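Local coordinates for protein putative phosphohydrolase (Shewanella amazonensis, PDB 3M1T) that is a putative phosphohydrolase or signal transduction protein of the HDOD family, probably related to HD-type phosphohydrolases, with its reaction not established, at residues L82-I87 with L127-F132; A121-T126 with G254-K259. One frame throughout, in Å; residues are numbered along the deposited sequence.

Interaction 1. Residues L82-I87 with L127-F132; sequences LRTLVI and LPEEAF
Thr-84 meets both Glu-129 and Phe-132 with the two branches of its side chain. Its CB points at the helix 128-137, and a different branch goes to each partner. One rotation (chi1 -53°) sets the methyl CG2 anti to the backbone N and the hydroxyl beside that N. The methyl reaches the ring of Phe-132, where Thr-84 CG2 is 3.3 Å from Phe-132 CD1. The approach to the ring is oblique. The hydroxyl comes against the aliphatic part of Glu-129. Thr-84 OG1 is 3.3 Å from Glu-129 CG and 3.4 Å from Glu-129 CB. The two side chains cross at about a right angle. This is packing, not hydrogen bonding. The polar need of OG1 is met within its own helix, by a hydrogen bond to the carbonyl oxygen of Gln-80. Thr-84 was modelled in two conformers, and these close distances hold for one of them.

Glu-129 starts toward the other helix but does not end there. Its chain bends at chi2 (72°), which carries the carboxylate away and leaves only CB and CG beside Thr-84. The acid lies in the first turn of its helix, two residues after Leu-127, which is at the N-cap position. A negative charge there would probably suit the helix end. Phe-132 sits one turn further on. Its ring projects toward the helix 79-94, and the residue also touches Ala-114 of helix 103-124.

The two backbones come close, with 6.4 Å between CA of Thr-84 and CA of Glu-129. Helix 46-56 packs on Leu-85, and helix 19-29 on Val-86 and Ile-87. The arrangement is a buried helix-helix contact in the all-helical HDOD domain, whose clan also holds the HD phosphodiesterases.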
ATOM      1  N   LEU A  82       8.941  -2.005 -13.396  1.00 24.13           N
ATOM      2  CA  LEU A  82       9.993  -1.084 -12.907  1.00 23.59           C
ATOM      3  C   LEU A  82       9.360   0.155 -12.266  1.00 21.94           C
ATOM      4  O   LEU A  82       9.725   0.540 -11.173  1.00 21.32           O
ATOM      5  CB  LEU A  82      10.951  -0.653 -14.028  1.00 24.00           C
ATOM      6  CG  LEU A  82      12.088   0.308 -13.649  1.00 25.50           C
ATOM      7  CD1 LEU A  82      13.009  -0.396 -12.658  1.00 26.35           C
ATOM      8  CD2 LEU A  82      12.839   0.801 -14.864  1.00 28.91           C
ATOM      9  N   ARG A  83       8.388   0.755 -12.946  1.00 21.36           N
ATOM     10  CA  ARG A  83       7.736   1.953 -12.402  1.00 19.60           C
ATOM     11  C   ARG A  83       7.199   1.660 -11.021  1.00 17.94           C
ATOM     12  O   ARG A  83       7.346   2.462 -10.109  1.00 17.28           O
ATOM     13  CB  ARG A  83       6.578   2.405 -13.299  1.00 20.73           C
ATOM     14  CG  ARG A  83       6.970   2.960 -14.628  1.00 23.31           C
ATOM     15  CD  ARG A  83       5.681   3.211 -15.429  1.00 27.16           C
ATOM     16  NE  ARG A  83       5.918   3.538 -16.822  1.00 29.87           N
ATOM     17  CZ  ARG A  83       6.128   4.764 -17.304  1.00 33.15           C
ATOM     18  NH1 ARG A  83       6.176   5.832 -16.491  1.00 30.75           N
ATOM     19  NH2 ARG A  83       6.280   4.922 -18.610  1.00 33.00           N
ATOM     20  N   THR A  84       6.588   0.507 -10.892  0.50 17.52           N
ATOM     21  CA  THR A  84       5.972   0.147  -9.673  0.50 16.53           C
ATOM     22  C   THR A  84       6.990   0.044  -8.527  0.50 16.31           C
ATOM     23  O   THR A  84       6.735   0.514  -7.441  0.50 15.34           O
ATOM     24  CB  THR A  84       5.185  -1.101  -9.923  0.50 17.04           C
ATOM     25  OG1 THR A  84       4.323  -0.853 -11.067  0.50 16.94           O
ATOM     26  CG2 THR A  84       4.390  -1.449  -8.683  0.50 15.25           C
ATOM     27  N   LEU A  85       8.148  -0.554  -8.799  1.00 15.48           N
ATOM     28  CA  LEU A  85       9.224  -0.692  -7.833  1.00 15.52           C
ATOM     29  C   LEU A  85       9.880   0.634  -7.487  1.00 13.79           C
ATOM     30  O   LEU A  85      10.305   0.838  -6.340  1.00 13.34           O
ATOM     31  CB  LEU A  85      10.267  -1.730  -8.306  1.00 15.16           C
ATOM     32  CG  LEU A  85       9.757  -3.151  -8.416  1.00 17.66           C
ATOM     33  CD1 LEU A  85      10.925  -4.006  -8.836  1.00 19.50           C
ATOM     34  CD2 LEU A  85       9.095  -3.673  -7.103  1.00 18.03           C
ATOM     35  N   VAL A  86       9.938   1.539  -8.462  1.00 13.40           N
ATOM     36  CA  VAL A  86      10.434   2.914  -8.203  1.00 12.63           C
ATOM     37  C   VAL A  86       9.496   3.608  -7.246  1.00 11.84           C
ATOM     38  O   VAL A  86       9.917   4.210  -6.296  1.00 12.60           O
ATOM     39  CB  VAL A  86      10.629   3.734  -9.508  1.00 13.06           C
ATOM     40  CG1 VAL A  86      10.984   5.174  -9.167  1.00 12.99           C
ATOM     41  CG2 VAL A  86      11.695   3.070 -10.381  1.00 14.64           C
ATOM     42  N   ILE A  87       8.180   3.506  -7.497  1.00 12.85           N
ATOM     43  CA  ILE A  87       7.205   4.130  -6.621  1.00 13.40           C
ATOM     44  C   ILE A  87       7.378   3.593  -5.229  1.00 13.26           C
ATOM     45  O   ILE A  87       7.425   4.339  -4.266  1.00 12.96           O
ATOM     46  CB  ILE A  87       5.781   3.897  -7.137  1.00 14.45           C
ATOM     47  CG1 ILE A  87       5.575   4.680  -8.427  1.00 15.71           C
ATOM     48  CG2 ILE A  87       4.733   4.311  -6.037  1.00 15.94           C
ATOM     49  CD1 ILE A  87       4.339   4.231  -9.233  1.00 17.05           C
ATOM     50  N   LEU A 127      -5.928  -2.971 -13.680  0.80 16.87           N
ATOM     51  CA  LEU A 127      -4.478  -2.892 -13.870  0.80 16.35           C
ATOM     52  C   LEU A 127      -3.774  -3.430 -12.614  0.80 15.57           C
ATOM     53  O   LEU A 127      -3.959  -2.908 -11.521  0.80 14.42           O
ATOM     54  CB  LEU A 127      -3.999  -1.471 -14.155  0.80 17.59           C
ATOM     55  CG  LEU A 127      -2.485  -1.373 -14.408  0.80 20.35           C
ATOM     56  CD1 LEU A 127      -2.059  -2.084 -15.704  0.80 21.03           C
ATOM     57  CD2 LEU A 127      -2.062   0.101 -14.427  0.80 23.38           C
ATOM     58  N   PRO A 128      -2.938  -4.453 -12.770  1.00 15.52           N
ATOM     59  CA  PRO A 128      -2.378  -5.064 -11.558  1.00 15.87           C
ATOM     60  C   PRO A 128      -1.383  -4.155 -10.845  1.00 15.24           C
ATOM     61  O   PRO A 128      -1.340  -4.141  -9.627  1.00 14.95           O
ATOM     62  CB  PRO A 128      -1.742  -6.362 -12.074  1.00 16.70           C
ATOM     63  CG  PRO A 128      -2.590  -6.681 -13.316  1.00 16.88           C
ATOM     64  CD  PRO A 128      -2.773  -5.330 -13.946  1.00 16.84           C
ATOM     65  N   GLU A 129      -0.667  -3.330 -11.600  1.00 16.00           N
ATOM     66  CA  GLU A 129       0.300  -2.408 -11.010  1.00 16.21           C
ATOM     67  C   GLU A 129      -0.395  -1.294 -10.218  1.00 13.77           C
ATOM     68  O   GLU A 129       0.134  -0.818  -9.210  1.00 12.99           O
ATOM     69  CB  GLU A 129       1.233  -1.855 -12.065  1.00 18.27           C
ATOM     70  CG  GLU A 129       2.267  -2.909 -12.570  1.00 22.91           C
ATOM     71  CD  GLU A 129       1.668  -4.003 -13.447  1.00 27.39           C
ATOM     72  OE1 GLU A 129       0.555  -3.786 -13.978  1.00 28.23           O
ATOM     73  OE2 GLU A 129       2.327  -5.071 -13.604  1.00 28.60           O
ATOM     74  N   GLU A 130      -1.602  -0.891 -10.613  1.00 13.54           N
ATOM     75  CA  GLU A 130      -2.345   0.068  -9.837  1.00 12.35           C
ATOM     76  C   GLU A 130      -2.716  -0.507  -8.465  1.00 11.49           C
ATOM     77  O   GLU A 130      -2.624   0.162  -7.421  1.00  9.95           O
ATOM     78  CB  GLU A 130      -3.614   0.518 -10.612  1.00 13.44           C
ATOM     79  CG  GLU A 130      -4.501   1.409  -9.828  1.00 16.05           C
ATOM     80  CD  GLU A 130      -5.918   1.457 -10.417  1.00 20.01           C
ATOM     81  OE1 GLU A 130      -6.646   0.410 -10.529  1.00 20.75           O
ATOM     82  OE2 GLU A 130      -6.272   2.573 -10.754  1.00 19.88           O
ATOM     83  N   ALA A 131      -3.158  -1.771  -8.446  1.00 10.55           N
ATOM     84  CA  ALA A 131      -3.525  -2.402  -7.189  1.00 10.66           C
ATOM     85  C   ALA A 131      -2.321  -2.599  -6.293  1.00  9.37           C
ATOM     86  O   ALA A 131      -2.394  -2.401  -5.088  1.00  9.51           O
ATOM     87  CB  ALA A 131      -4.227  -3.765  -7.466  1.00 10.31           C
ATOM     88  N   PHE A 132      -1.197  -2.965  -6.890  1.00 10.87           N
ATOM     89  CA  PHE A 132       0.041  -3.099  -6.106  1.00 10.56           C
ATOM     90  C   PHE A 132       0.367  -1.745  -5.422  1.00  9.93           C
ATOM     91  O   PHE A 132       0.662  -1.676  -4.211  1.00 10.02           O
ATOM     92  CB  PHE A 132       1.210  -3.559  -6.993  1.00 10.48           C
ATOM     93  CG  PHE A 132       2.466  -3.824  -6.215  1.00 11.98           C
ATOM     94  CD1 PHE A 132       3.335  -2.806  -5.888  1.00 14.18           C
ATOM     95  CD2 PHE A 132       2.763  -5.116  -5.806  1.00 16.00           C
ATOM     96  CE1 PHE A 132       4.497  -3.082  -5.122  1.00 17.17           C
ATOM     97  CE2 PHE A 132       3.937  -5.410  -5.076  1.00 15.12           C
ATOM     98  CZ  PHE A 132       4.776  -4.387  -4.726  1.00 16.58           C
TER

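Interaction 2. Residues A121-T126 with G254-K259; sequences AKRLGT and GGLAEK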
ATOM      1  N   ALA A 121      -6.441  -8.007  -8.786  1.00 10.24           N
ATOM      2  CA  ALA A 121      -6.641  -7.165  -9.970  1.00 10.94           C
ATOM      3  C   ALA A 121      -6.572  -7.952 -11.277  1.00 12.35           C
ATOM      4  O   ALA A 121      -7.335  -7.728 -12.230  1.00 13.89           O
ATOM      5  CB  ALA A 121      -5.575  -6.033 -10.003  1.00 10.71           C
ATOM      6  N   LYS A 122      -5.618  -8.867 -11.331  1.00 13.68           N
ATOM      7  CA  LYS A 122      -5.490  -9.742 -12.491  1.00 15.12           C
ATOM      8  C   LYS A 122      -6.778 -10.483 -12.733  1.00 15.41           C
ATOM      9  O   LYS A 122      -7.247 -10.585 -13.881  1.00 15.72           O
ATOM     10  CB  LYS A 122      -4.358 -10.721 -12.279  1.00 15.97           C
ATOM     11  CG  LYS A 122      -3.005 -10.109 -12.586  1.00 21.32           C
ATOM     12  CD  LYS A 122      -1.859 -11.038 -12.257  1.00 26.39           C
ATOM     13  CE  LYS A 122      -0.551 -10.245 -12.095  1.00 28.26           C
ATOM     14  NZ  LYS A 122       0.613 -11.178 -12.125  1.00 30.40           N
ATOM     15  N   ARG A 123      -7.359 -11.004 -11.647  1.00 14.58           N
ATOM     16  CA  ARG A 123      -8.628 -11.716 -11.709  1.00 14.31           C
ATOM     17  C   ARG A 123      -9.840 -10.857 -12.044  1.00 15.20           C
ATOM     18  O   ARG A 123     -10.765 -11.321 -12.722  1.00 16.04           O
ATOM     19  CB  ARG A 123      -8.854 -12.480 -10.396  1.00 13.43           C
ATOM     20  CG  ARG A 123      -7.898 -13.694 -10.257  1.00 13.23           C
ATOM     21  CD  ARG A 123      -7.755 -14.231  -8.832  1.00 12.75           C
ATOM     22  NE  ARG A 123      -6.867 -15.377  -8.889  1.00 12.51           N
ATOM     23  CZ  ARG A 123      -7.215 -16.642  -9.090  1.00 12.32           C
ATOM     24  NH1 ARG A 123      -8.491 -16.996  -9.174  1.00 11.19           N
ATOM     25  NH2 ARG A 123      -6.268 -17.571  -9.209  1.00 14.58           N
ATOM     26  N   LEU A 124      -9.842  -9.624 -11.554  1.00 15.68           N
ATOM     27  CA  LEU A 124     -10.923  -8.691 -11.814  1.00 15.94           C
ATOM     28  C   LEU A 124     -10.769  -7.991 -13.173  1.00 17.37           C
ATOM     29  O   LEU A 124     -11.691  -7.330 -13.630  1.00 18.82           O
ATOM     30  CB  LEU A 124     -10.961  -7.619 -10.709  1.00 16.11           C
ATOM     31  CG  LEU A 124     -11.294  -8.123  -9.305  1.00 16.05           C
ATOM     32  CD1 LEU A 124     -10.933  -7.116  -8.219  1.00 16.45           C
ATOM     33  CD2 LEU A 124     -12.800  -8.565  -9.182  1.00 15.77           C
ATOM     34  N   GLY A 125      -9.632  -8.148 -13.830  1.00 18.00           N
ATOM     35  CA  GLY A 125      -9.384  -7.475 -15.089  1.00 19.17           C
ATOM     36  C   GLY A 125      -9.024  -5.993 -14.960  1.00 19.03           C
ATOM     37  O   GLY A 125      -9.156  -5.245 -15.918  1.00 20.95           O
ATOM     38  N   THR A 126      -8.554  -5.561 -13.795  1.00 17.34           N
ATOM     39  CA  THR A 126      -8.065  -4.173 -13.605  1.00 17.09           C
ATOM     40  C   THR A 126      -6.540  -4.163 -13.690  1.00 16.64           C
ATOM     41  O   THR A 126      -5.922  -5.249 -13.782  1.00 18.60           O
ATOM     42  CB  THR A 126      -8.587  -3.620 -12.276  1.00 17.24           C
ATOM     43  OG1 THR A 126      -8.054  -4.425 -11.207  1.00 15.61           O
ATOM     44  CG2 THR A 126     -10.140  -3.729 -12.207  1.00 16.19           C
ATOM     45  N   GLY A 254     -11.348 -19.473  -8.240  1.00  7.55           N
ATOM     46  CA  GLY A 254     -10.761 -20.679  -8.821  1.00  8.31           C
ATOM     47  C   GLY A 254      -9.242 -20.636  -8.842  1.00  8.61           C
ATOM     48  O   GLY A 254      -8.659 -19.745  -9.458  1.00  8.86           O
ATOM     49  N   GLY A 255      -8.617 -21.540  -8.096  1.00  9.15           N
ATOM     50  CA  GLY A 255      -7.163 -21.542  -7.936  1.00  9.39           C
ATOM     51  C   GLY A 255      -6.597 -20.442  -7.062  1.00  8.60           C
ATOM     52  O   GLY A 255      -5.396 -20.339  -6.932  1.00  8.61           O
ATOM     53  N   LEU A 256      -7.438 -19.641  -6.417  1.00  9.39           N
ATOM     54  CA  LEU A 256      -6.931 -18.466  -5.699  1.00  8.62           C
ATOM     55  C   LEU A 256      -6.156 -18.856  -4.452  1.00  9.16           C
ATOM     56  O   LEU A 256      -5.058 -18.325  -4.184  1.00  9.10           O
ATOM     57  CB  LEU A 256      -8.064 -17.521  -5.331  1.00  9.26           C
ATOM     58  CG  LEU A 256      -7.698 -16.262  -4.562  1.00 10.38           C
ATOM     59  CD1 LEU A 256      -6.671 -15.362  -5.282  1.00 10.34           C
ATOM     60  CD2 LEU A 256      -8.979 -15.432  -4.258  1.00  9.67           C
ATOM     61  N   ALA A 257      -6.731 -19.752  -3.655  1.00  8.35           N
ATOM     62  CA  ALA A 257      -6.024 -20.212  -2.470  1.00  8.79           C
ATOM     63  C   ALA A 257      -4.647 -20.777  -2.820  1.00 10.40           C
ATOM     64  O   ALA A 257      -3.658 -20.489  -2.120  1.00 10.91           O
ATOM     65  CB  ALA A 257      -6.844 -21.267  -1.657  1.00  8.37           C
ATOM     66  N   GLU A 258      -4.583 -21.560  -3.890  0.50 10.45           N
ATOM     67  CA  GLU A 258      -3.322 -22.185  -4.301  0.50 11.26           C
ATOM     68  C   GLU A 258      -2.300 -21.111  -4.699  0.50 11.94           C
ATOM     69  O   GLU A 258      -1.120 -21.167  -4.294  0.50 13.05           O
ATOM     70  CB  GLU A 258      -3.560 -23.163  -5.457  0.50 11.27           C
ATOM     71  CG  GLU A 258      -3.701 -24.646  -5.030  0.50 11.31           C
ATOM     72  CD  GLU A 258      -2.384 -25.259  -4.596  0.50  8.38           C
ATOM     73  N   LYS A 259      -2.778 -20.112  -5.437  1.00 11.40           N
ATOM     74  CA  LYS A 259      -1.926 -19.006  -5.912  1.00 12.43           C
ATOM     75  C   LYS A 259      -1.425 -18.186  -4.743  1.00 13.14           C
ATOM     76  O   LYS A 259      -0.234 -17.818  -4.710  1.00 14.60           O
ATOM     77  CB  LYS A 259      -2.662 -18.154  -6.934  1.00 12.73           C
ATOM     78  CG  LYS A 259      -1.886 -16.935  -7.481  1.00 13.48           C
ATOM     79  CD  LYS A 259      -0.629 -17.387  -8.223  1.00 16.47           C
ATOM     80  CE  LYS A 259       0.084 -16.253  -8.970  1.00 20.62           C
ATOM     81  NZ  LYS A 259      -0.738 -15.692 -10.111  1.00 23.33           N
TER
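Arg-123 reaches out from the end of helix 103-124 to the carbonyl of Gly-254, just ahead of helix 256-263. Arg-123 NH1 donates to Gly-254 O at 2.8 Å, with an angle of 163° at the hydrogen. The oxygen lies in the guanidinium plane, but NH1 stands well above the carbonyl plane. Arg-123 NH2 adds a weak bond to Gly-254 O at 3.2 Å. The chain is extended from CG to NE, and this length spans the gap between the backbones. Leu-256 lies over one face of the guanidinium, toward its rim, with Leu-256 CD1 3.6 Å from Arg-123 NE. This is the tight part. NE also pairs with Glu-119, and NH1 takes the carbonyl of Asp-252 as well, so several partners fix the group's rotation. An alanine in place of Arg-123 would probably leave Gly-254 O without these donors and Glu-119 without one of its cations.

The other side is loose. Lys-259 CB stays 4.3 Å from Arg-123 NH2, and the lysine amine turns to Glu-119 in a salt bridge. That carboxylate is thus shared by Arg-123 and Lys-259. Lys-122 NZ comes no nearer than 5.1 Å to Lys-259 NZ.

Gly-255 has positive phi and occupies the N-cap position of helix 256-263. Leu-256 also packs on Met-220 of helix 213-227 and Leu-240 of helix 236-247. Met-217 of helix 213-227 meets Ala-121 and Leu-124.

Overall arrangement
Interaction 1 is a buried contact, about 10 Å from the centre of the chain to its own centre. Interaction 2 lies at the surface, its centre about 18 Å out. Their centres are about 17 Å apart, yet they touch. Interaction 1 uses helix 128-137, which directly follows helix 103-124, used by interaction 2. Pro-128 CG lies 3.5 Å from Lys-122 CG, and Ala-131 packs on Ala-121. Met-217 of helix 213-227 touches both Ala-131 and Ala-121. The chemistry follows the depth. Interaction 1 has no hydrogen bond between its segments and rests on side-chain packing. Interaction 2 depends on one arginine, a backbone carbonyl and a shared carboxylate.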